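Local coordinates for M152 protein (Murid herpesvirus 1, PDB 4G59) that probably acts as an MHC class I-like viral immunoevasin that binds host NK-cell ligands of the RAE-1 family and holds back host MHC class I molecules, at residues B[73-84]-B[148-157]; B[89-98]-B[109-117]. One frame throughout, in Å; residues are numbered along the deposited sequence.

Contact 1 (B[73-84]-B[148-157]); sequences FFVEQERFVYEY and YGQGSGISIL
Phe73, Phe80 and Tyr84, along one side of helix 68-89, meet Tyr148, Ser152 and Leu157 of the broken helical run that faces it. In an MHC class I-like platform two such helical elements lie over the sheet; here helix 68-89 packs against the break between helices 142-148 and 154-158, with Glu76 CA 6.0 Å from Gly153 CA, a closure consistent with no peptide groove at this point. The Tyr84 and Tyr148 rings form an offset stack, centroids 4.3 Å apart and planes at 15°, in which Tyr148 CB also sits over the Tyr84 face. Phe80 adds its own ring to this cluster: Ser152 CB lies over one face, 3.7 Å from the centroid, while Phe80 CE1 comes to the edge of the Tyr148 ring, 3.4 Å from CD1. At the other end Leu157 CD2 covers a face of Phe73, and the two side chains meet at about a right angle.

Between these apolar ends lies a polar patch. Ser152 OG donates to Glu76 OE2 over a very short 2.5 Å, a length best treated as doubtful. Gln77 NE2 reaches Ser152 O at 3.0 Å, nearly straight at 166°, from above the carbonyl plane. Tyr99, on the sheet below, bonds both Gln77 OE1 and Ser152 N, steadying both partners. A bend at chi2 (61°) brings the Glu76 carboxylate to Ser152 and Arg79. Arg79 grips it side-on, which fixes the acceptor's orientation and probably favours the charged form, with NE bonded to OE1 and NH2 to OE2.

Contact 2 (B[89-98]-B[109-117]); sequences FKAGRPVVFE and TVLQMMDGN
Met114, the last residue of strand 106-114, reaches back across the hairpin to the turn that leads into strand 95-103. From CB its chain runs extended: CG passes Pro94 O at 3.8 Å, SD lies 3.4 Å from Arg93 NE, and terminal CE rests over one face of the Phe89 ring, 3.4 Å from CE2, with Val95 CG2 also against it. SD itself stands obliquely to that ring, 4.2 Å from the centroid, a Met-aromatic contact. Beyond it the strands pair antiparallel (167° between directions). Val96 and Met113 exchange two backbone bonds, as do Glu98 and Leu111, whereas the non-hydrogen-bonded pair between them lays Gln112 CG over the Phe97 face.

Where the pairing ends, Asp115 OD2 and Arg93 NH2 form a salt bridge at 3.1 Å whose hydrogen bond is weak, bent to 123°. One water ties the same corner together: it accepts from Arg93 NE at 2.7 Å and donates to Pro94 O and Asp115 OD1. The carboxylate also bonds basic and polar side chains of another protein's chain. With so many donors around it, Asp115 is probably held as the anion, its charge shared between the hairpin corner and the partner protein.

Overall arrangement
Contact 2 is nested along the chain within the loop that contact 1 closes, and helix 68-89 runs on into the turn before strand 95-103. The two centres are about 12 Å apart. Contact 1 joins helix 68-89 to the broken helical run above the eight-stranded sheet; contact 2 joins two of the strands beneath. They touch directly: Tyr148 O lies 3.3 Å from Phe97 CE1, Tyr84 OH probably hydrogen-bonds the side-chain amide of Gln112 and lies 3.3 Å from Phe89 CE2, and the Phe80 and Phe97 rings meet edge-to-face, so the aromatic cluster of contact 1 continues into the sheet. Another protein's chain reaches contact 2 at its turn end, whereas none in the assembly touches segments 73-84 and 148-157.

Contact 1 (B[73-84]-B[148-157])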
loop_
_atom_site.group_PDB
_atom_site.type_symbol
_atom_site.label_atom_id
_atom_site.label_comp_id
_atom_site.label_asym_id
_atom_site.label_seq_id
_atom_site.Cartn_x
_atom_site.Cartn_y
_atom_site.Cartn_z
ATOM N N PHE B 73 12.912 -19.882 -1.298
ATOM C CA PHE B 73 13.401 -18.766 -0.485
ATOM C C PHE B 73 12.288 -18.227 0.415
ATOM O O PHE B 73 12.493 -17.969 1.613
ATOM C CB PHE B 73 13.955 -17.650 -1.389
ATOM C CG PHE B 73 14.470 -16.431 -0.633
ATOM C CD1 PHE B 73 15.745 -16.414 -0.090
ATOM C CD2 PHE B 73 13.675 -15.296 -0.483
ATOM C CE1 PHE B 73 16.222 -15.289 0.607
ATOM C CE2 PHE B 73 14.155 -14.156 0.212
ATOM C CZ PHE B 73 15.421 -14.163 0.746
ATOM N N PHE B 74 11.102 -18.075 -0.166
ATOM C CA PHE B 74 9.958 -17.555 0.569
ATOM C C PHE B 74 9.455 -18.546 1.595
ATOM O O PHE B 74 8.992 -18.143 2.669
ATOM C CB PHE B 74 8.814 -17.184 -0.374
ATOM C CG PHE B 74 9.070 -15.945 -1.178
ATOM C CD1 PHE B 74 9.598 -14.806 -0.576
ATOM C CD2 PHE B 74 8.776 -15.918 -2.543
ATOM C CE1 PHE B 74 9.832 -13.653 -1.318
ATOM C CE2 PHE B 74 8.996 -14.769 -3.297
ATOM C CZ PHE B 74 9.534 -13.641 -2.685
ATOM N N VAL B 75 9.512 -19.835 1.254
ATOM C CA VAL B 75 9.208 -20.885 2.229
ATOM C C VAL B 75 10.148 -20.760 3.419
ATOM O O VAL B 75 9.720 -20.894 4.568
ATOM C CB VAL B 75 9.235 -22.299 1.601
ATOM C CG1 VAL B 75 9.367 -23.379 2.675
ATOM C CG2 VAL B 75 7.975 -22.517 0.788
ATOM N N GLU B 76 11.413 -20.449 3.146
ATOM C CA GLU B 76 12.371 -20.230 4.226
ATOM C C GLU B 76 12.006 -19.007 5.047
ATOM O O GLU B 76 12.063 -19.061 6.273
ATOM C CB GLU B 76 13.804 -20.116 3.705
ATOM C CG GLU B 76 14.838 -19.635 4.744
ATOM C CD GLU B 76 14.979 -20.555 5.970
ATOM O OE1 GLU B 76 14.464 -21.692 5.939
ATOM O OE2 GLU B 76 15.609 -20.134 6.970
ATOM N N GLN B 77 11.621 -17.910 4.387
ATOM C CA GLN B 77 11.259 -16.697 5.129
ATOM C C GLN B 77 10.069 -16.963 6.042
ATOM O O GLN B 77 9.994 -16.412 7.130
ATOM C CB GLN B 77 10.951 -15.504 4.209
ATOM C CG GLN B 77 12.085 -15.074 3.280
ATOM C CD GLN B 77 13.421 -14.875 3.976
ATOM O OE1 GLN B 77 13.533 -14.142 4.963
ATOM N NE2 GLN B 77 14.452 -15.516 3.441
ATOM N N GLU B 78 9.152 -17.821 5.616
ATOM C CA GLU B 78 7.983 -18.095 6.436
ATOM C C GLU B 78 8.364 -18.793 7.747
ATOM O O GLU B 78 7.920 -18.393 8.833
ATOM C CB GLU B 78 6.916 -18.862 5.643
ATOM C CG GLU B 78 6.251 -18.000 4.581
ATOM C CD GLU B 78 5.014 -18.613 3.988
ATOM O OE1 GLU B 78 4.570 -18.120 2.934
ATOM O OE2 GLU B 78 4.459 -19.563 4.574
ATOM N N ARG B 79 9.200 -19.824 7.632
ATOM C CA ARG B 79 9.824 -20.463 8.779
ATOM C C ARG B 79 10.645 -19.470 9.611
ATOM O O ARG B 79 10.443 -19.354 10.817
ATOM C CB ARG B 79 10.735 -21.605 8.317
ATOM C CG ARG B 79 11.048 -22.602 9.413
ATOM C CD ARG B 79 12.325 -23.371 9.154
ATOM N NE ARG B 79 13.464 -22.502 8.860
ATOM C CZ ARG B 79 14.176 -21.856 9.777
ATOM N NH1 ARG B 79 13.866 -21.969 11.056
ATOM N NH2 ARG B 79 15.193 -21.088 9.415
ATOM N N PHE B 80 11.569 -18.759 8.971
ATOM C CA PHE B 80 12.471 -17.864 9.694
ATOM C C PHE B 80 11.733 -16.790 10.494
ATOM O O PHE B 80 12.053 -16.532 11.653
ATOM C CB PHE B 80 13.467 -17.206 8.725
ATOM C CG PHE B 80 14.243 -16.047 9.332
ATOM C CD1 PHE B 80 15.133 -16.252 10.380
ATOM C CD2 PHE B 80 14.088 -14.752 8.837
ATOM C CE1 PHE B 80 15.853 -15.170 10.933
ATOM C CE2 PHE B 80 14.801 -13.670 9.380
ATOM C CZ PHE B 80 15.685 -13.877 10.432
ATOM N N VAL B 81 10.754 -16.156 9.859
ATOM C CA VAL B 81 10.033 -15.034 10.462
ATOM C C VAL B 81 9.118 -15.538 11.581
ATOM O O VAL B 81 8.879 -14.824 12.568
ATOM C CB VAL B 81 9.248 -14.213 9.385
ATOM C CG1 VAL B 81 8.442 -13.111 10.022
ATOM C CG2 VAL B 81 10.204 -13.619 8.352
ATOM N N TYR B 82 8.626 -16.771 11.433
ATOM C CA TYR B 82 7.815 -17.401 12.473
ATOM C C TYR B 82 8.633 -17.646 13.744
ATOM O O TYR B 82 8.210 -17.250 14.832
ATOM C CB TYR B 82 7.182 -18.703 11.977
ATOM C CG TYR B 82 6.592 -19.553 13.083
ATOM C CD1 TYR B 82 5.409 -19.188 13.711
ATOM C CD2 TYR B 82 7.217 -20.722 13.500
ATOM C CE1 TYR B 82 4.867 -19.961 14.725
ATOM C CE2 TYR B 82 6.682 -21.499 14.512
ATOM C CZ TYR B 82 5.509 -21.111 15.122
ATOM O OH TYR B 82 4.969 -21.871 16.133
ATOM N N GLU B 83 9.793 -18.294 13.614
ATOM C CA GLU B 83 10.691 -18.473 14.761
ATOM C C GLU B 83 11.018 -17.132 15.406
ATOM O O GLU B 83 10.867 -16.977 16.612
ATOM C CB GLU B 83 12.000 -19.159 14.370
ATOM C CG GLU B 83 11.854 -20.434 13.566
ATOM C CD GLU B 83 11.205 -21.562 14.334
ATOM O OE1 GLU B 83 11.585 -21.787 15.500
ATOM O OE2 GLU B 83 10.319 -22.237 13.762
ATOM N N TYR B 84 11.461 -16.171 14.595
ATOM C CA TYR B 84 11.889 -14.865 15.092
ATOM C C TYR B 84 10.814 -14.228 15.948
ATOM O O TYR B 84 11.085 -13.811 17.077
ATOM C CB TYR B 84 12.217 -13.946 13.921
ATOM C CG TYR B 84 12.577 -12.521 14.289
ATOM C CD1 TYR B 84 13.231 -12.219 15.471
ATOM C CD2 TYR B 84 12.267 -11.473 13.435
ATOM C CE1 TYR B 84 13.569 -10.910 15.791
ATOM C CE2 TYR B 84 12.592 -10.162 13.750
ATOM C CZ TYR B 84 13.237 -9.887 14.925
ATOM O OH TYR B 84 13.561 -8.586 15.231
ATOM N N TYR B 148 18.786 -10.815 14.144
ATOM C CA TYR B 148 17.775 -11.295 13.212
ATOM C C TYR B 148 17.723 -10.442 11.942
ATOM O O TYR B 148 17.211 -10.892 10.901
ATOM C CB TYR B 148 16.417 -11.412 13.896
ATOM C CG TYR B 148 16.293 -12.706 14.659
ATOM C CD1 TYR B 148 15.870 -13.864 14.026
ATOM C CD2 TYR B 148 16.619 -12.776 16.009
ATOM C CE1 TYR B 148 15.765 -15.058 14.718
ATOM C CE2 TYR B 148 16.522 -13.962 16.705
ATOM C CZ TYR B 148 16.094 -15.104 16.058
ATOM O OH TYR B 148 16.000 -16.290 16.756
ATOM N N GLY B 149 18.287 -9.233 12.030
ATOM C CA GLY B 149 18.490 -8.383 10.867
ATOM C C GLY B 149 19.379 -9.015 9.800
ATOM O O GLY B 149 19.423 -8.573 8.650
ATOM N N GLN B 150 20.097 -10.063 10.166
ATOM C CA GLN B 150 20.900 -10.759 9.174
ATOM C C GLN B 150 20.030 -11.499 8.172
ATOM O O GLN B 150 20.462 -11.803 7.063
ATOM C CB GLN B 150 21.866 -11.724 9.844
ATOM C CG GLN B 150 23.051 -11.047 10.457
ATOM C CD GLN B 150 24.019 -12.051 11.012
ATOM O OE1 GLN B 150 23.869 -13.257 10.797
ATOM N NE2 GLN B 150 25.018 -11.569 11.737
ATOM N N GLY B 151 18.801 -11.781 8.572
ATOM C CA GLY B 151 17.880 -12.474 7.707
ATOM C C GLY B 151 18.298 -13.917 7.642
ATOM O O GLY B 151 19.231 -14.314 8.337
ATOM N N SER B 152 17.614 -14.698 6.818
ATOM C CA SER B 152 17.945 -16.105 6.656
ATOM C C SER B 152 17.827 -16.441 5.179
ATOM O O SER B 152 17.329 -15.628 4.413
ATOM C CB SER B 152 16.979 -16.955 7.486
ATOM O OG SER B 152 17.255 -18.344 7.402
ATOM N N GLY B 153 18.302 -17.614 4.767
ATOM C CA GLY B 153 17.976 -18.159 3.447
ATOM C C GLY B 153 18.746 -17.670 2.225
ATOM O O GLY B 153 18.488 -18.130 1.096
ATOM N N ILE B 154 19.688 -16.757 2.432
ATOM C CA ILE B 154 20.434 -16.166 1.329
ATOM C C ILE B 154 21.206 -17.187 0.485
ATOM O O ILE B 154 21.381 -16.992 -0.727
ATOM C CB ILE B 154 21.360 -15.045 1.819
ATOM C CG1 ILE B 154 20.527 -13.897 2.382
ATOM C CG2 ILE B 154 22.217 -14.504 0.690
ATOM C CD1 ILE B 154 21.341 -12.891 3.131
ATOM N N SER B 155 21.645 -18.280 1.101
ATOM C CA SER B 155 22.321 -19.344 0.358
ATOM C C SER B 155 21.459 -19.901 -0.779
ATOM O O SER B 155 21.986 -20.339 -1.806
ATOM C CB SER B 155 22.708 -20.493 1.288
ATOM O OG SER B 155 21.827 -21.595 1.102
ATOM N N ILE B 156 20.141 -19.906 -0.596
ATOM C CA ILE B 156 19.255 -20.349 -1.667
ATOM C C ILE B 156 19.451 -19.468 -2.906
ATOM O O ILE B 156 19.440 -19.961 -4.040
ATOM C CB ILE B 156 17.807 -20.292 -1.240
ATOM C CG1 ILE B 156 17.574 -21.251 -0.072
ATOM C CG2 ILE B 156 16.897 -20.657 -2.390
ATOM C CD1 ILE B 156 16.214 -21.066 0.605
ATOM N N LEU B 157 19.662 -18.173 -2.659
ATOM C CA LEU B 157 19.867 -17.181 -3.703
ATOM C C LEU B 157 21.300 -17.245 -4.237
ATOM O O LEU B 157 21.506 -17.275 -5.450
ATOM C CB LEU B 157 19.539 -15.774 -3.176
ATOM C CG LEU B 157 18.118 -15.179 -3.260
ATOM C CD1 LEU B 157 16.993 -16.212 -3.305
ATOM C CD2 LEU B 157 17.886 -14.183 -2.136
#

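Contact 2 (B[89-98]-B[109-117])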
loop_
_atom_site.group_PDB
_atom_site.type_symbol
_atom_site.label_atom_id
_atom_site.label_comp_id
_atom_site.label_asym_id
_atom_site.label_seq_id
_atom_site.Cartn_x
_atom_site.Cartn_y
_atom_site.Cartn_z
ATOM N N PHE B 89 9.880 -11.507 19.855
ATOM C CA PHE B 89 8.754 -10.634 20.147
ATOM C C PHE B 89 7.641 -11.220 21.011
ATOM O O PHE B 89 7.130 -10.573 21.911
ATOM C CB PHE B 89 8.266 -9.942 18.887
ATOM C CG PHE B 89 9.158 -8.822 18.467
ATOM C CD1 PHE B 89 8.961 -7.551 18.958
ATOM C CD2 PHE B 89 10.228 -9.049 17.630
ATOM C CE1 PHE B 89 9.783 -6.525 18.596
ATOM C CE2 PHE B 89 11.057 -8.023 17.271
ATOM C CZ PHE B 89 10.834 -6.758 17.757
ATOM N N LYS B 90 7.264 -12.448 20.696
ATOM C CA LYS B 90 6.303 -13.219 21.469
ATOM C C LYS B 90 4.887 -12.739 21.240
ATOM O O LYS B 90 3.943 -13.296 21.766
ATOM C CB LYS B 90 6.657 -13.214 22.948
ATOM C CG LYS B 90 7.737 -14.199 23.286
ATOM C CD LYS B 90 8.254 -13.982 24.681
ATOM C CE LYS B 90 9.272 -15.038 25.043
ATOM N NZ LYS B 90 10.362 -15.123 24.043
ATOM N N ALA B 91 4.753 -11.714 20.420
ATOM C CA ALA B 91 3.464 -11.168 20.056
ATOM C C ALA B 91 3.584 -11.055 18.564
ATOM O O ALA B 91 4.646 -10.719 18.062
ATOM C CB ALA B 91 3.263 -9.826 20.679
ATOM N N GLY B 92 2.517 -11.345 17.844
ATOM C CA GLY B 92 2.639 -11.423 16.397
ATOM C C GLY B 92 2.457 -10.070 15.740
ATOM O O GLY B 92 1.554 -9.881 14.909
ATOM N N ARG B 93 3.298 -9.111 16.118
ATOM C CA ARG B 93 3.240 -7.823 15.461
ATOM C C ARG B 93 3.773 -8.011 14.030
ATOM O O ARG B 93 4.602 -8.909 13.774
ATOM C CB ARG B 93 4.036 -6.779 16.239
ATOM C CG ARG B 93 5.523 -7.047 16.255
ATOM C CD ARG B 93 6.220 -6.122 17.235
ATOM N NE ARG B 93 6.212 -4.750 16.759
ATOM C CZ ARG B 93 6.293 -3.688 17.541
ATOM N NH1 ARG B 93 6.388 -3.841 18.846
ATOM N NH2 ARG B 93 6.277 -2.470 17.022
ATOM N N PRO B 94 3.279 -7.189 13.090
ATOM C CA PRO B 94 3.713 -7.345 11.698
ATOM C C PRO B 94 5.167 -6.901 11.533
ATOM O O PRO B 94 5.636 -6.022 12.266
ATOM C CB PRO B 94 2.757 -6.425 10.924
ATOM C CG PRO B 94 2.326 -5.366 11.944
ATOM C CD PRO B 94 2.292 -6.099 13.264
ATOM N N VAL B 95 5.872 -7.526 10.595
ATOM C CA VAL B 95 7.272 -7.210 10.327
ATOM C C VAL B 95 7.548 -7.424 8.843
ATOM O O VAL B 95 6.883 -8.255 8.201
ATOM C CB VAL B 95 8.236 -8.100 11.176
ATOM C CG1 VAL B 95 7.978 -9.566 10.942
ATOM C CG2 VAL B 95 9.679 -7.789 10.867
ATOM N N VAL B 96 8.502 -6.677 8.281
ATOM C CA VAL B 96 8.902 -6.917 6.884
ATOM C C VAL B 96 10.395 -7.190 6.772
ATOM O O VAL B 96 11.208 -6.514 7.411
ATOM C CB VAL B 96 8.542 -5.718 5.932
ATOM C CG1 VAL B 96 8.837 -6.065 4.459
ATOM C CG2 VAL B 96 7.102 -5.304 6.090
ATOM N N PHE B 97 10.756 -8.157 5.935
ATOM C CA PHE B 97 12.155 -8.321 5.526
ATOM C C PHE B 97 12.329 -8.087 4.035
ATOM O O PHE B 97 11.600 -8.651 3.209
ATOM C CB PHE B 97 12.687 -9.707 5.913
ATOM C CG PHE B 97 13.070 -9.802 7.357
ATOM C CD1 PHE B 97 14.373 -9.486 7.765
ATOM C CD2 PHE B 97 12.134 -10.158 8.324
ATOM C CE1 PHE B 97 14.742 -9.548 9.098
ATOM C CE2 PHE B 97 12.514 -10.213 9.674
ATOM C CZ PHE B 97 13.825 -9.910 10.051
ATOM N N GLU B 98 13.315 -7.267 3.698
ATOM C CA GLU B 98 13.580 -6.906 2.315
ATOM C C GLU B 98 14.994 -7.332 1.921
ATOM O O GLU B 98 15.977 -6.850 2.506
ATOM C CB GLU B 98 13.446 -5.404 2.188
ATOM C CG GLU B 98 13.445 -4.881 0.795
ATOM C CD GLU B 98 12.798 -3.521 0.732
ATOM O OE1 GLU B 98 11.706 -3.358 1.333
ATOM O OE2 GLU B 98 13.396 -2.625 0.098
ATOM N N THR B 109 21.602 -6.948 0.211
ATOM C CA THR B 109 21.367 -6.044 1.328
ATOM C C THR B 109 20.041 -6.457 1.963
ATOM O O THR B 109 19.038 -6.639 1.265
ATOM C CB THR B 109 21.308 -4.578 0.884
ATOM O OG1 THR B 109 22.610 -4.165 0.460
ATOM C CG2 THR B 109 20.882 -3.696 2.035
ATOM N N VAL B 110 20.035 -6.618 3.282
ATOM C CA VAL B 110 18.813 -7.018 3.977
ATOM C C VAL B 110 18.284 -5.873 4.832
ATOM O O VAL B 110 19.000 -5.333 5.684
ATOM C CB VAL B 110 19.040 -8.278 4.834
ATOM C CG1 VAL B 110 17.728 -8.796 5.425
ATOM C CG2 VAL B 110 19.705 -9.358 3.998
ATOM N N LEU B 111 17.029 -5.496 4.600
ATOM C CA LEU B 111 16.378 -4.494 5.437
ATOM C C LEU B 111 15.264 -5.127 6.263
ATOM O O LEU B 111 14.576 -6.035 5.793
ATOM C CB LEU B 111 15.798 -3.375 4.579
ATOM C CG LEU B 111 16.771 -2.540 3.770
ATOM C CD1 LEU B 111 15.999 -1.626 2.824
ATOM C CD2 LEU B 111 17.608 -1.728 4.704
ATOM N N GLN B 112 15.082 -4.625 7.480
ATOM C CA GLN B 112 14.028 -5.091 8.382
ATOM C C GLN B 112 13.206 -3.870 8.759
ATOM O O GLN B 112 13.772 -2.862 9.203
ATOM C CB GLN B 112 14.640 -5.710 9.651
ATOM C CG GLN B 112 13.649 -6.409 10.599
ATOM C CD GLN B 112 14.293 -6.823 11.935
ATOM O OE1 GLN B 112 15.517 -6.753 12.104
ATOM N NE2 GLN B 112 13.466 -7.240 12.885
ATOM N N MET B 113 11.886 -3.945 8.571
ATOM C CA MET B 113 11.018 -2.839 8.961
ATOM C C MET B 113 9.874 -3.261 9.875
ATOM O O MET B 113 9.272 -4.330 9.692
ATOM C CB MET B 113 10.459 -2.101 7.740
ATOM C CG MET B 113 11.500 -1.461 6.861
ATOM S SD MET B 113 12.017 -2.558 5.523
ATOM C CE MET B 113 12.340 -1.324 4.246
ATOM N N MET B 114 9.580 -2.409 10.850
ATOM C CA MET B 114 8.383 -2.572 11.670
ATOM C C MET B 114 7.594 -1.281 11.713
ATOM O O MET B 114 8.154 -0.227 12.024
ATOM C CB MET B 114 8.728 -2.999 13.105
ATOM C CG MET B 114 9.005 -4.492 13.254
ATOM S SD MET B 114 9.062 -5.127 14.957
ATOM C CE MET B 114 9.637 -6.758 14.504
ATOM N N ASP B 115 6.302 -1.360 11.399
ATOM C CA ASP B 115 5.417 -0.198 11.532
ATOM C C ASP B 115 5.895 1.064 10.799
ATOM O O ASP B 115 5.851 2.170 11.357
ATOM C CB ASP B 115 5.150 0.096 13.020
ATOM C CG ASP B 115 4.460 -1.063 13.722
ATOM O OD1 ASP B 115 3.926 -1.941 13.025
ATOM O OD2 ASP B 115 4.428 -1.100 14.964
ATOM N N GLY B 116 6.352 0.895 9.561
ATOM C CA GLY B 116 6.845 2.012 8.775
ATOM C C GLY B 116 8.280 2.427 9.083
ATOM O O GLY B 116 8.842 3.264 8.383
ATOM N N ASN B 117 8.874 1.858 10.128
ATOM C CA ASN B 117 10.233 2.231 10.534
ATOM C C ASN B 117 11.245 1.174 10.127
ATOM O O ASN B 117 11.028 -0.006 10.385
ATOM C CB ASN B 117 10.331 2.405 12.062
ATOM C CG ASN B 117 9.491 3.556 12.592
ATOM O OD1 ASN B 117 9.565 4.687 12.098
ATOM N ND2 ASN B 117 8.682 3.269 13.614
HETATM O O HOH W 1 5.341 -4.141 14.228
#